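Local coordinates for protein outer membrane porin F (Pseudomonas aeruginosa, PDB 4RLC) that forms a beta-barrel in the outer membrane and, as a porin, probably lets small molecules pass across it, at residues 55-65 and 81-91. Numbering follows the deposited sequence. Where two conformers were deposited one is given.
Sequences DVELALSYGEY and GNLTSLDAIYH. With C8E ((hydroxyethyloxy)tri(ethyloxy)octane), chain C; C8E ((hydroxyethyloxy)tri(ethyloxy)octane), chain D.
Asp55 O takes two N-H groups of one residue, the backbone N of His91 and its ring ND1 (3.0 Å), which arrive from opposite faces of the carbonyl plane. CG of His91 is anti to its carbonyl carbon (chi1 -61°), which swings the ring's edge toward 55-65; Asp55 O and Glu57 OE1 then both lie at that edge, in the ring plane. Glu57 OE1 sits 3.2 Å from His91 CE1, the carboxylate nearly coplanar with the imidazole. Salt bridges join Asp55 OD1 to Arg100 and Glu57 OE1 to Lys135, which also hydrogen-bonds His91 NE2.

From there the strands run antiparallel, with Glu57, Ala59, Ser61 and Gly63 exchanging paired N-H···O=C bonds with Ile89, Asp87, Ser85 and Leu83; Tyr65 N to Gly81 O (3.0 Å) adds a further bond. Between these pairs, CA-H groups such as that of Val56 lean on the same carbonyls.

Inside, Ser85 OG donates to Asp87 OD2 at 2.5 Å, so short that the exact length is doubtful. Water 1 joins this oxygen to Ser61 OG and Ala59 O. Farther along, Leu83 packs against the Tyr65 ring, and water 2 bridges Tyr65 O and Gly81 N.

On the outer face, Tyr62 lies across Asn82, with OH 3.2 Å from Asn82 CB and bonded to the anti lone pair of Glu64 OE2. Further hydrogen bonds link Tyr65 OH to Tyr30, Asn82 OD1 to Asn111 and Asp87 OD1 to Asn129. Leu60 and Thr84 meet detergent alkyl chains, Leu60 CG approaching C4 of the chain C molecule at 3.6 Å. A mixed interior rich in polar and charged groups, with detergent on the outward Leu60 and Thr84, fits neighbouring antiparallel strands of an eight-stranded outer-membrane beta-barrel.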
loop_
_atom_site.group_PDB
_atom_site.type_symbol
_atom_site.label_atom_id
_atom_site.label_comp_id
_atom_site.label_asym_id
_atom_site.label_seq_id
_atom_site.Cartn_x
_atom_site.Cartn_y
_atom_site.Cartn_z
ATOM N N ASP A 55 12.632 9.284 8.408
ATOM C CA ASP A 55 12.468 7.868 8.179
ATOM C C ASP A 55 11.044 7.364 8.234
ATOM O O ASP A 55 10.756 6.346 7.638
ATOM C CB ASP A 55 13.278 7.054 9.223
ATOM C CG ASP A 55 14.769 7.408 9.273
ATOM O OD1 ASP A 55 15.320 7.710 8.214
ATOM O OD2 ASP A 55 15.362 7.274 10.397
ATOM N N VAL A 56 10.135 8.080 8.968
ATOM C CA VAL A 56 8.803 7.600 9.214
ATOM C C VAL A 56 7.809 8.356 8.346
ATOM O O VAL A 56 7.742 9.611 8.415
ATOM C CB VAL A 56 8.424 7.814 10.675
ATOM C CG1 VAL A 56 6.996 7.340 10.916
ATOM C CG2 VAL A 56 9.406 7.065 11.553
ATOM N N GLU A 57 7.030 7.605 7.576
ATOM C CA GLU A 57 6.036 8.168 6.714
ATOM C C GLU A 57 4.653 7.607 7.137
ATOM O O GLU A 57 4.514 6.395 7.466
ATOM C CB GLU A 57 6.335 7.763 5.293
ATOM C CG GLU A 57 5.326 8.189 4.224
ATOM C CD GLU A 57 5.532 7.558 2.852
ATOM O OE1 GLU A 57 6.404 6.660 2.625
ATOM O OE2 GLU A 57 4.703 7.963 1.948
ATOM N N LEU A 58 3.649 8.483 7.157
ATOM C CA LEU A 58 2.274 8.080 7.308
ATOM C C LEU A 58 1.642 8.145 5.911
ATOM O O LEU A 58 1.853 9.119 5.191
ATOM C CB LEU A 58 1.542 9.052 8.242
ATOM C CG LEU A 58 2.040 9.096 9.671
ATOM C CD1 LEU A 58 1.046 9.875 10.525
ATOM C CD2 LEU A 58 2.238 7.684 10.198
ATOM N N ALA A 59 0.925 7.099 5.494
ATOM C CA ALA A 59 0.343 7.092 4.133
ATOM C C ALA A 59 -1.075 6.604 4.195
ATOM O O ALA A 59 -1.423 5.608 4.880
ATOM C CB ALA A 59 1.181 6.184 3.204
ATOM N N LEU A 60 -1.896 7.278 3.421
ATOM C CA LEU A 60 -3.265 6.931 3.149
ATOM C C LEU A 60 -3.336 6.424 1.693
ATOM O O LEU A 60 -2.896 7.084 0.725
ATOM C CB LEU A 60 -4.112 8.252 3.308
ATOM C CG LEU A 60 -5.587 8.107 2.978
ATOM C CD1 LEU A 60 -6.289 7.195 3.971
ATOM C CD2 LEU A 60 -6.241 9.538 2.993
ATOM N N SER A 61 -3.895 5.239 1.522
ATOM C CA SER A 61 -3.974 4.570 0.234
ATOM C C SER A 61 -5.378 4.205 -0.101
ATOM O O SER A 61 -6.215 3.893 0.782
ATOM C CB SER A 61 -3.174 3.221 0.315
ATOM O OG SER A 61 -1.867 3.517 0.555
ATOM N N TYR A 62 -5.690 4.185 -1.391
ATOM C CA TYR A 62 -6.942 3.681 -1.865
ATOM C C TYR A 62 -6.722 2.837 -3.106
ATOM O O TYR A 62 -6.034 3.269 -3.994
ATOM C CB TYR A 62 -7.902 4.818 -2.239
ATOM C CG TYR A 62 -9.217 4.314 -2.796
ATOM C CD1 TYR A 62 -10.164 3.740 -1.956
ATOM C CD2 TYR A 62 -9.522 4.395 -4.166
ATOM C CE1 TYR A 62 -11.375 3.270 -2.444
ATOM C CE2 TYR A 62 -10.700 3.880 -4.655
ATOM C CZ TYR A 62 -11.640 3.370 -3.789
ATOM O OH TYR A 62 -12.816 2.869 -4.272
ATOM N N GLY A 63 -7.398 1.714 -3.199
ATOM C CA GLY A 63 -7.237 0.809 -4.329
ATOM C C GLY A 63 -8.530 0.114 -4.666
ATOM O O GLY A 63 -9.424 -0.017 -3.788
ATOM N N GLU A 64 -8.672 -0.265 -5.925
ATOM C CA GLU A 64 -9.812 -1.015 -6.414
ATOM C C GLU A 64 -9.365 -2.395 -6.896
ATOM O O GLU A 64 -8.333 -2.500 -7.549
ATOM C CB GLU A 64 -10.540 -0.243 -7.547
ATOM C CG GLU A 64 -11.275 0.955 -6.906
ATOM C CD GLU A 64 -12.134 1.811 -7.846
ATOM O OE1 GLU A 64 -12.107 1.542 -9.072
ATOM O OE2 GLU A 64 -12.812 2.796 -7.325
ATOM N N TYR A 65 -10.210 -3.395 -6.626
ATOM C CA TYR A 65 -9.940 -4.771 -7.039
ATOM C C TYR A 65 -10.395 -4.986 -8.500
ATOM O O TYR A 65 -11.485 -4.539 -8.875
ATOM C CB TYR A 65 -10.644 -5.732 -6.101
ATOM C CG TYR A 65 -10.081 -5.815 -4.739
ATOM C CD1 TYR A 65 -8.896 -6.484 -4.491
ATOM C CD2 TYR A 65 -10.743 -5.253 -3.657
ATOM C CE1 TYR A 65 -8.355 -6.578 -3.210
ATOM C CE2 TYR A 65 -10.216 -5.339 -2.370
ATOM C CZ TYR A 65 -9.021 -6.017 -2.142
ATOM O OH TYR A 65 -8.463 -6.097 -0.858
ATOM N N GLY A 81 -14.698 -4.263 -5.683
ATOM C CA GLY A 81 -14.548 -3.659 -4.392
ATOM C C GLY A 81 -13.337 -2.808 -4.257
ATOM O O GLY A 81 -12.661 -2.468 -5.251
ATOM N N ASN A 82 -13.055 -2.461 -3.016
ATOM C CA ASN A 82 -11.994 -1.489 -2.785
ATOM C C ASN A 82 -11.406 -1.669 -1.415
ATOM O O ASN A 82 -11.940 -2.435 -0.580
ATOM C CB ASN A 82 -12.490 -0.076 -3.004
ATOM C CG ASN A 82 -13.682 0.248 -2.136
ATOM O OD1 ASN A 82 -13.583 0.237 -0.916
ATOM N ND2 ASN A 82 -14.849 0.396 -2.753
ATOM N N LEU A 83 -10.255 -1.059 -1.254
ATOM C CA LEU A 83 -9.496 -1.144 -0.023
ATOM C C LEU A 83 -8.921 0.227 0.325
ATOM O O LEU A 83 -8.180 0.811 -0.508
ATOM C CB LEU A 83 -8.384 -2.175 -0.198
ATOM C CG LEU A 83 -7.505 -2.512 1.006
ATOM C CD1 LEU A 83 -8.304 -3.436 1.873
ATOM C CD2 LEU A 83 -6.227 -3.236 0.612
ATOM N N THR A 84 -9.189 0.726 1.528
ATOM C CA THR A 84 -8.640 1.987 1.984
ATOM C C THR A 84 -7.723 1.699 3.134
ATOM O O THR A 84 -8.138 0.987 4.050
ATOM C CB THR A 84 -9.754 2.881 2.438
ATOM O OG1 THR A 84 -10.766 2.935 1.408
ATOM C CG2 THR A 84 -9.194 4.235 2.818
ATOM N N SER A 85 -6.523 2.269 3.161
ATOM C CA SER A 85 -5.579 1.857 4.172
ATOM C C SER A 85 -4.801 3.033 4.744
ATOM O O SER A 85 -4.551 4.027 4.042
ATOM C CB SER A 85 -4.622 0.876 3.503
ATOM O OG SER A 85 -3.750 0.325 4.413
ATOM N N LEU A 86 -4.500 2.963 6.020
ATOM C CA LEU A 86 -3.630 3.925 6.673
ATOM C C LEU A 86 -2.498 3.119 7.239
ATOM O O LEU A 86 -2.701 2.225 8.126
ATOM C CB LEU A 86 -4.347 4.699 7.818
ATOM C CG LEU A 86 -3.559 5.850 8.498
ATOM C CD1 LEU A 86 -3.214 6.975 7.548
ATOM C CD2 LEU A 86 -4.394 6.462 9.617
ATOM N N ASP A 87 -1.286 3.501 6.821
ATOM C CA ASP A 87 -0.087 2.721 7.195
ATOM C C ASP A 87 1.015 3.646 7.672
ATOM O O ASP A 87 1.169 4.760 7.216
ATOM C CB ASP A 87 0.429 1.882 6.019
ATOM C CG ASP A 87 -0.585 0.846 5.569
ATOM O OD1 ASP A 87 -0.597 -0.284 6.123
ATOM O OD2 ASP A 87 -1.418 1.190 4.651
ATOM N N ALA A 88 1.802 3.137 8.641
ATOM C CA ALA A 88 3.057 3.740 9.027
ATOM C C ALA A 88 4.203 2.995 8.435
ATOM O O ALA A 88 4.304 1.742 8.616
ATOM C CB ALA A 88 3.167 3.707 10.529
ATOM N N ILE A 89 5.124 3.721 7.799
ATOM C CA ILE A 89 6.209 3.093 7.057
ATOM C C ILE A 89 7.557 3.599 7.596
ATOM O O ILE A 89 7.760 4.806 7.765
ATOM C CB ILE A 89 6.075 3.465 5.577
ATOM C CG1 ILE A 89 4.763 2.912 5.035
ATOM C CG2 ILE A 89 7.241 2.843 4.818
ATOM C CD1 ILE A 89 3.682 3.961 5.046
ATOM N N TYR A 90 8.404 2.665 8.020
ATOM C CA TYR A 90 9.708 2.997 8.466
ATOM C C TYR A 90 10.695 2.707 7.348
ATOM O O TYR A 90 10.803 1.535 6.929
ATOM C CB TYR A 90 10.112 2.148 9.736
ATOM C CG TYR A 90 11.526 2.526 10.166
ATOM C CD1 TYR A 90 11.779 3.710 10.844
ATOM C CD2 TYR A 90 12.595 1.772 9.774
ATOM C CE1 TYR A 90 13.041 4.073 11.185
ATOM C CE2 TYR A 90 13.884 2.127 10.085
ATOM C CZ TYR A 90 14.118 3.252 10.813
ATOM O OH TYR A 90 15.413 3.561 11.071
ATOM N N HIS A 91 11.517 3.690 6.984
ATOM C CA HIS A 91 12.502 3.601 5.937
ATOM C C HIS A 91 13.867 3.466 6.494
ATOM O O HIS A 91 14.356 4.257 7.273
ATOM C CB HIS A 91 12.511 4.804 5.001
ATOM C CG HIS A 91 11.228 5.013 4.263
ATOM N ND1 HIS A 91 10.081 5.528 4.841
ATOM C CD2 HIS A 91 10.931 4.847 2.949
ATOM C CE1 HIS A 91 9.136 5.675 3.929
ATOM N NE2 HIS A 91 9.622 5.257 2.775
HETATM C C1 C8E C . -11.184 6.742 -0.388
HETATM C C2 C8E C . -10.121 7.514 0.355
HETATM C C3 C8E C . -9.076 8.169 -0.557
HETATM C C4 C8E C . -7.708 7.983 0.077
HETATM C C5 C8E C . -6.547 8.657 -0.643
HETATM C C6 C8E C . -6.445 8.423 -2.129
HETATM C C7 C8E C . -5.049 8.822 -2.588
HETATM C C8 C8E C . -4.835 8.771 -4.097
HETATM O O9 C8E C . -3.796 9.716 -4.432
HETATM C C10 C8E C . -2.848 9.373 -5.458
HETATM C C11 C8E C . -3.319 9.769 -6.861
HETATM O O12 C8E C . -2.263 9.682 -7.849
HETATM C C13 C8E C . -2.017 8.377 -8.382
HETATM C C14 C8E C . -3.083 7.976 -9.397
HETATM O O15 C8E C . -3.478 6.619 -9.174
HETATM C C16 C8E C . -4.213 6.015 -10.233
HETATM C C17 C8E C . -3.758 4.581 -10.320
HETATM O O18 C8E C . -4.810 3.754 -10.775
HETATM C C1 C8E D . -7.193 11.986 6.607
HETATM C C2 C8E D . -7.827 10.715 7.145
HETATM C C3 C8E D . -9.289 10.587 6.724
HETATM C C4 C8E D . -9.459 9.735 5.467
HETATM C C5 C8E D . -10.176 8.411 5.753
HETATM C C6 C8E D . -9.274 7.405 6.481
HETATM C C7 C8E D . -10.049 6.196 7.004
HETATM C C8 C8E D . -9.613 4.892 6.354
HETATM O O9 C8E D . -8.573 4.272 7.103
HETATM C C10 C8E D . -8.543 2.836 7.051
HETATM C C11 C8E D . -8.728 2.179 8.416
HETATM O O12 C8E D . -10.084 1.855 8.652
HETATM C C13 C8E D . -10.314 0.810 9.593
HETATM C C14 C8E D . -11.810 0.672 9.885
HETATM O O HOH W 1 -1.545 3.216 3.089
HETATM O O HOH W 2 -13.686 -3.245 -8.244
#